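Local coordinates for DsbA-like disulfide oxidoreductase (Wolbachia endosymbiont of Drosophila melanogaster, PDB 6EEZ), which is an atypical DsbA-like thiol-disulfide exchange protein that acts as a homotrimeric disulfide isomerase, at residues R152-G157 against D166-G171; Q19-T24 against I36-L41. One frame throughout, in Å; residues are numbered along the deposited sequence.

Contact 1: residues R152-G157 against D166-G171; sequences RDLGVG and DSLFVG
V156 reaches L168 and V170 from a turn that begins with a backbone hydrogen bond of 2.9 Å from G155 N to R152 O. This turn closes helix 137-154. G155 is the first residue to leave helical geometry, and its phi is positive (65°). The facing strand, 167-170, is an outermost strand of the thioredoxin-fold sheet and pairs antiparallel with strand 161-164 as a hairpin. The contact therefore joins a helix end to the sheet margin. No hydrogen bond crosses it, and all the touching groups are methyls.

V156 and L168 share most of the contact. The two methyls of V156 are split between two strand residues. CG2 meets L168 tip to tip, with CD2 at 4.0 Å and CD1 only slightly farther. CG1 serves V170 instead. L168 has its CG swung opposite the backbone N (chi1 -163°), which carries CG and its two methyls toward the turn. L154 adds a looser touch, with its CD1 4.5 Å from L168 CD1. L154, V156 and L168 also each touch F161 of strand 161-164.

Strand alternation sorts the other residues. F169 turns to the other side of the sheet and packs on V177 and L178 of helix 175-185, whose K181 also grips D166 OD1 by a salt bridge and S167 OG by a hydrogen bond. At the far end of the segment G171 shares a backbone hydrogen bond with P160, which probably belongs to the cis-proline loop of the thioredoxin family.

V156 and V170 run past each other in opposite directions, and their CG1 methyls come to 3.9 Å.

Contact 2: residues Q19-T24 against I36-L41; sequences QIFDLT and IAVGFL
Strand 36-41 is an inner strand of the thioredoxin fold and leads toward the redox site, where C45 and C48 form a disulfide. The end of helix 17-20 lies over its first half, and I20, F21, I36 and V38 make the contact. V38 is the focus. Its CG2 sits 3.6 Å from I20 CG2, and the two side chains cross at about a right angle. The carbonyl I20 O also rests on V38, 3.5 Å from CG1, in a non-bonded touch between an oxygen and a methyl.

F21 leaves helical geometry, and its ring folds back toward the strand. CG lies beside the backbone N (chi1 -56°), and CD1 and CE1 form the working side of the ring. I36 CG2 comes to the ring edge near its plane, 3.5 Å from CD1. I36 O lies at the edge too, in the ring plane. V38 CG2 comes obliquely, 3.7 Å from CE1. I20 CG2 lies over the centre of one face, 3.6 Å above the plane. This methyl, the F21 ring and V38 CG2 thus all touch one another.

Backbone bonding within the sheet is separate: A37 and G39 pair with strand 65-70, and V38 with I163. I20 and F40 both also touch L150 of helix 137-154, which belongs to the helical part of this DsbA-like fold.

Beyond F21 the chain makes an Asx turn. D22 OD1 takes T24 N at 2.7 Å, nearly straight on to its C-O bond, and T24 OG1 at 2.6 Å, from above the carboxylate plane.

In the fold
Both contacts lay a helix end against one sheet, and neither has a hydrogen bond between its segments. The centre of contact 2, on an inner strand, is about 8 Å from the chain centre, and I20 and V38 are buried. That of contact 1, on an outermost strand, is about 13 Å away, and only L154 is buried. Contact 2 includes an aromatic ring and a carbonyl; contact 1 has aliphatic methyls only. Strand 161-164 runs between strands 36-41 and 167-170. Helix 137-154 also serves both: its last turn and the loop after it make contact 1, and L150 touches I20. The contacts' centres are about 12 Å apart, their nearest atoms about 4 Å, without touching.

Contact 1: residues R152-G157 against D166-G171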
loop_
_atom_site.group_PDB
_atom_site.type_symbol
_atom_site.label_atom_id
_atom_site.label_comp_id
_atom_site.label_asym_id
_atom_site.label_seq_id
_atom_site.Cartn_x
_atom_site.Cartn_y
_atom_site.Cartn_z
ATOM N N ARG A 152 12.493 -3.962 -4.909
ATOM C CA ARG A 152 13.704 -4.279 -5.672
ATOM C C ARG A 152 13.720 -5.769 -6.051
ATOM O O ARG A 152 13.981 -6.109 -7.198
ATOM C CB ARG A 152 14.984 -3.942 -4.896
ATOM C CG ARG A 152 15.193 -2.472 -4.589
ATOM C CD ARG A 152 15.684 -1.686 -5.796
ATOM N NE ARG A 152 16.984 -2.105 -6.321
ATOM C CZ ARG A 152 18.162 -1.601 -5.945
ATOM N NH1 ARG A 152 18.226 -0.675 -5.006
ATOM N NH2 ARG A 152 19.296 -2.029 -6.504
ATOM N N ASP A 153 13.427 -6.642 -5.090
ATOM C CA ASP A 153 13.502 -8.094 -5.319
ATOM C C ASP A 153 12.511 -8.579 -6.366
ATOM O O ASP A 153 12.765 -9.552 -7.080
ATOM C CB ASP A 153 13.255 -8.860 -4.018
ATOM C CG ASP A 153 14.403 -8.745 -3.049
ATOM O OD1 ASP A 153 15.537 -8.465 -3.502
ATOM O OD2 ASP A 153 14.176 -8.932 -1.835
ATOM N N LEU A 154 11.389 -7.888 -6.464
ATOM C CA LEU A 154 10.361 -8.252 -7.415
ATOM C C LEU A 154 10.676 -7.643 -8.766
ATOM O O LEU A 154 10.049 -7.983 -9.751
ATOM C CB LEU A 154 8.973 -7.808 -6.904
ATOM C CG LEU A 154 8.402 -8.610 -5.714
ATOM C CD1 LEU A 154 7.114 -8.004 -5.182
ATOM C CD2 LEU A 154 8.165 -10.066 -6.093
ATOM N N GLY A 155 11.635 -6.715 -8.806
ATOM C CA GLY A 155 12.166 -6.186 -10.053
ATOM C C GLY A 155 11.238 -5.380 -10.951
ATOM O O GLY A 155 11.551 -5.145 -12.115
ATOM N N VAL A 156 10.111 -4.935 -10.418
ATOM C CA VAL A 156 9.149 -4.154 -11.192
ATOM C C VAL A 156 9.725 -2.806 -11.652
ATOM O O VAL A 156 9.529 -2.402 -12.802
ATOM C CB VAL A 156 7.869 -3.896 -10.383
ATOM C CG1 VAL A 156 6.904 -3.050 -11.190
ATOM C CG2 VAL A 156 7.216 -5.222 -9.987
ATOM N N GLY A 157 10.433 -2.129 -10.747
ATOM C CA GLY A 157 11.154 -0.915 -11.078
ATOM C C GLY A 157 10.345 0.374 -11.013
ATOM O O GLY A 157 10.830 1.403 -11.461
ATOM N N ASP A 166 -1.076 -15.475 -7.279
ATOM C CA ASP A 166 0.195 -15.770 -7.940
ATOM C C ASP A 166 0.438 -14.849 -9.127
ATOM O O ASP A 166 1.311 -15.125 -9.964
ATOM C CB ASP A 166 0.237 -17.236 -8.399
ATOM C CG ASP A 166 -0.902 -17.595 -9.334
ATOM O OD1 ASP A 166 -1.810 -16.753 -9.529
ATOM O OD2 ASP A 166 -0.901 -18.737 -9.860
ATOM N N SER A 167 -0.316 -13.751 -9.172
ATOM C CA SER A 167 -0.256 -12.787 -10.261
ATOM C C SER A 167 0.242 -11.408 -9.846
ATOM O O SER A 167 0.076 -10.975 -8.712
ATOM C CB SER A 167 -1.633 -12.638 -10.891
ATOM O OG SER A 167 -2.047 -13.864 -11.467
ATOM N N LEU A 168 0.840 -10.698 -10.789
ATOM C CA LEU A 168 1.382 -9.386 -10.487
ATOM C C LEU A 168 0.942 -8.462 -11.598
ATOM O O LEU A 168 1.243 -8.698 -12.765
ATOM C CB LEU A 168 2.910 -9.451 -10.329
ATOM C CG LEU A 168 3.613 -8.271 -9.637
ATOM C CD1 LEU A 168 4.988 -8.662 -9.093
ATOM C CD2 LEU A 168 3.748 -7.175 -10.598
ATOM N N PHE A 169 0.176 -7.439 -11.203
ATOM C CA PHE A 169 -0.382 -6.437 -12.116
ATOM C C PHE A 169 0.375 -5.122 -11.984
ATOM O O PHE A 169 0.500 -4.598 -10.891
ATOM C CB PHE A 169 -1.863 -6.219 -11.821
ATOM C CG PHE A 169 -2.700 -7.452 -12.003
ATOM C CD1 PHE A 169 -3.179 -7.804 -13.254
ATOM C CD2 PHE A 169 -2.989 -8.260 -10.926
ATOM C CE1 PHE A 169 -3.941 -8.934 -13.422
ATOM C CE2 PHE A 169 -3.753 -9.396 -11.088
ATOM C CZ PHE A 169 -4.232 -9.731 -12.342
ATOM N N VAL A 170 0.896 -4.606 -13.089
ATOM C CA VAL A 170 1.776 -3.434 -13.059
ATOM C C VAL A 170 1.049 -2.192 -13.629
ATOM O O VAL A 170 0.433 -2.259 -14.686
ATOM C CB VAL A 170 3.092 -3.686 -13.873
ATOM C CG1 VAL A 170 4.036 -2.519 -13.714
ATOM C CG2 VAL A 170 3.801 -4.965 -13.420
ATOM N N GLY A 171 1.129 -1.064 -12.935
ATOM C CA GLY A 171 0.545 0.173 -13.438
ATOM C C GLY A 171 -0.948 0.316 -13.120
ATOM O O GLY A 171 -1.454 -0.318 -12.200
#

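Contact 2: residues Q19-T24 against I36-L41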
loop_
_atom_site.group_PDB
_atom_site.type_symbol
_atom_site.label_atom_id
_atom_site.label_comp_id
_atom_site.label_asym_id
_atom_site.label_seq_id
_atom_site.Cartn_x
_atom_site.Cartn_y
_atom_site.Cartn_z
ATOM N N GLN A 19 7.441 -12.365 2.892
ATOM C CA GLN A 19 7.592 -10.932 2.878
ATOM C C GLN A 19 6.337 -10.284 2.296
ATOM O O GLN A 19 5.725 -9.455 2.958
ATOM C CB GLN A 19 8.837 -10.531 2.095
ATOM C CG GLN A 19 10.133 -10.819 2.830
ATOM C CD GLN A 19 10.466 -12.314 2.908
ATOM O OE1 GLN A 19 10.436 -13.031 1.895
ATOM N NE2 GLN A 19 10.772 -12.789 4.112
ATOM N N ILE A 20 5.952 -10.680 1.080
ATOM C CA ILE A 20 4.734 -10.198 0.434
ATOM C C ILE A 20 3.493 -10.267 1.345
ATOM O O ILE A 20 2.725 -9.318 1.417
ATOM C CB ILE A 20 4.442 -11.007 -0.849
ATOM C CG1 ILE A 20 5.543 -10.766 -1.877
ATOM C CG2 ILE A 20 3.100 -10.629 -1.467
ATOM C CD1 ILE A 20 5.506 -11.725 -3.031
ATOM N N PHE A 21 3.291 -11.388 2.021
ATOM C CA PHE A 21 2.090 -11.544 2.830
ATOM C C PHE A 21 2.392 -11.355 4.312
ATOM O O PHE A 21 1.656 -11.838 5.145
ATOM C CB PHE A 21 1.444 -12.901 2.534
ATOM C CG PHE A 21 1.134 -13.093 1.063
ATOM C CD1 PHE A 21 0.053 -12.449 0.478
ATOM C CD2 PHE A 21 1.951 -13.883 0.258
ATOM C CE1 PHE A 21 -0.221 -12.590 -0.874
ATOM C CE2 PHE A 21 1.688 -14.032 -1.102
ATOM C CZ PHE A 21 0.601 -13.385 -1.670
ATOM N N ASP A 22 3.466 -10.627 4.624
ATOM C CA ASP A 22 3.789 -10.230 6.007
ATOM C C ASP A 22 2.556 -9.634 6.725
ATOM O O ASP A 22 1.885 -8.745 6.199
ATOM C CB ASP A 22 4.956 -9.220 6.009
ATOM C CG ASP A 22 5.495 -8.901 7.418
ATOM O OD1 ASP A 22 4.710 -8.609 8.343
ATOM O OD2 ASP A 22 6.724 -8.918 7.600
ATOM N N LEU A 23 2.274 -10.129 7.929
ATOM C CA LEU A 23 1.057 -9.764 8.638
ATOM C C LEU A 23 1.182 -8.464 9.440
ATOM O O LEU A 23 0.190 -7.950 9.914
ATOM C CB LEU A 23 0.633 -10.909 9.574
ATOM C CG LEU A 23 0.026 -12.196 8.981
ATOM C CD1 LEU A 23 -1.017 -11.892 7.927
ATOM C CD2 LEU A 23 1.091 -13.108 8.388
ATOM N N THR A 24 2.386 -7.924 9.588
ATOM C CA THR A 24 2.589 -6.717 10.395
ATOM C C THR A 24 2.308 -5.416 9.625
ATOM O O THR A 24 2.440 -4.316 10.169
ATOM C CB THR A 24 4.021 -6.627 10.932
ATOM O OG1 THR A 24 4.918 -6.465 9.840
ATOM C CG2 THR A 24 4.409 -7.870 11.702
ATOM N N ILE A 36 -5.671 -12.810 -1.113
ATOM C CA ILE A 36 -4.974 -11.691 -0.524
ATOM C C ILE A 36 -4.325 -10.835 -1.609
ATOM O O ILE A 36 -3.527 -11.327 -2.412
ATOM C CB ILE A 36 -3.913 -12.200 0.467
ATOM C CG1 ILE A 36 -4.594 -13.053 1.545
ATOM C CG2 ILE A 36 -3.108 -11.068 1.066
ATOM C CD1 ILE A 36 -3.647 -13.762 2.455
ATOM N N ALA A 37 -4.692 -9.561 -1.644
ATOM C CA ALA A 37 -4.065 -8.622 -2.553
ATOM C C ALA A 37 -3.008 -7.831 -1.793
ATOM O O ALA A 37 -3.191 -7.533 -0.613
ATOM C CB ALA A 37 -5.102 -7.705 -3.156
ATOM N N VAL A 38 -1.897 -7.510 -2.454
ATOM C CA VAL A 38 -0.837 -6.716 -1.843
ATOM C C VAL A 38 -0.438 -5.560 -2.762
ATOM O O VAL A 38 0.148 -5.771 -3.831
ATOM C CB VAL A 38 0.391 -7.575 -1.521
ATOM C CG1 VAL A 38 1.347 -6.804 -0.646
ATOM C CG2 VAL A 38 -0.026 -8.907 -0.847
ATOM N N GLY A 39 -0.767 -4.335 -2.340
ATOM C CA GLY A 39 -0.621 -3.160 -3.192
ATOM C C GLY A 39 0.624 -2.387 -2.816
ATOM O O GLY A 39 0.897 -2.219 -1.629
ATOM N N PHE A 40 1.389 -1.963 -3.826
ATOM C CA PHE A 40 2.630 -1.187 -3.633
ATOM C C PHE A 40 2.484 0.193 -4.251
ATOM O O PHE A 40 2.306 0.303 -5.457
ATOM C CB PHE A 40 3.833 -1.908 -4.247
ATOM C CG PHE A 40 4.171 -3.219 -3.584
ATOM C CD1 PHE A 40 3.477 -4.369 -3.909
ATOM C CD2 PHE A 40 5.187 -3.294 -2.640
ATOM C CE1 PHE A 40 3.793 -5.582 -3.316
ATOM C CE2 PHE A 40 5.503 -4.482 -2.036
ATOM C CZ PHE A 40 4.803 -5.645 -2.380
ATOM N N LEU A 41 2.571 1.235 -3.418
ATOM C CA LEU A 41 2.211 2.610 -3.803
ATOM C C LEU A 41 3.185 3.667 -3.262
ATOM O O LEU A 41 3.749 3.526 -2.185
ATOM C CB LEU A 41 0.785 2.943 -3.312
ATOM C CG LEU A 41 -0.375 2.684 -4.296
ATOM C CD1 LEU A 41 -0.720 1.163 -4.590
ATOM C CD2 LEU A 41 -1.625 3.429 -3.829
#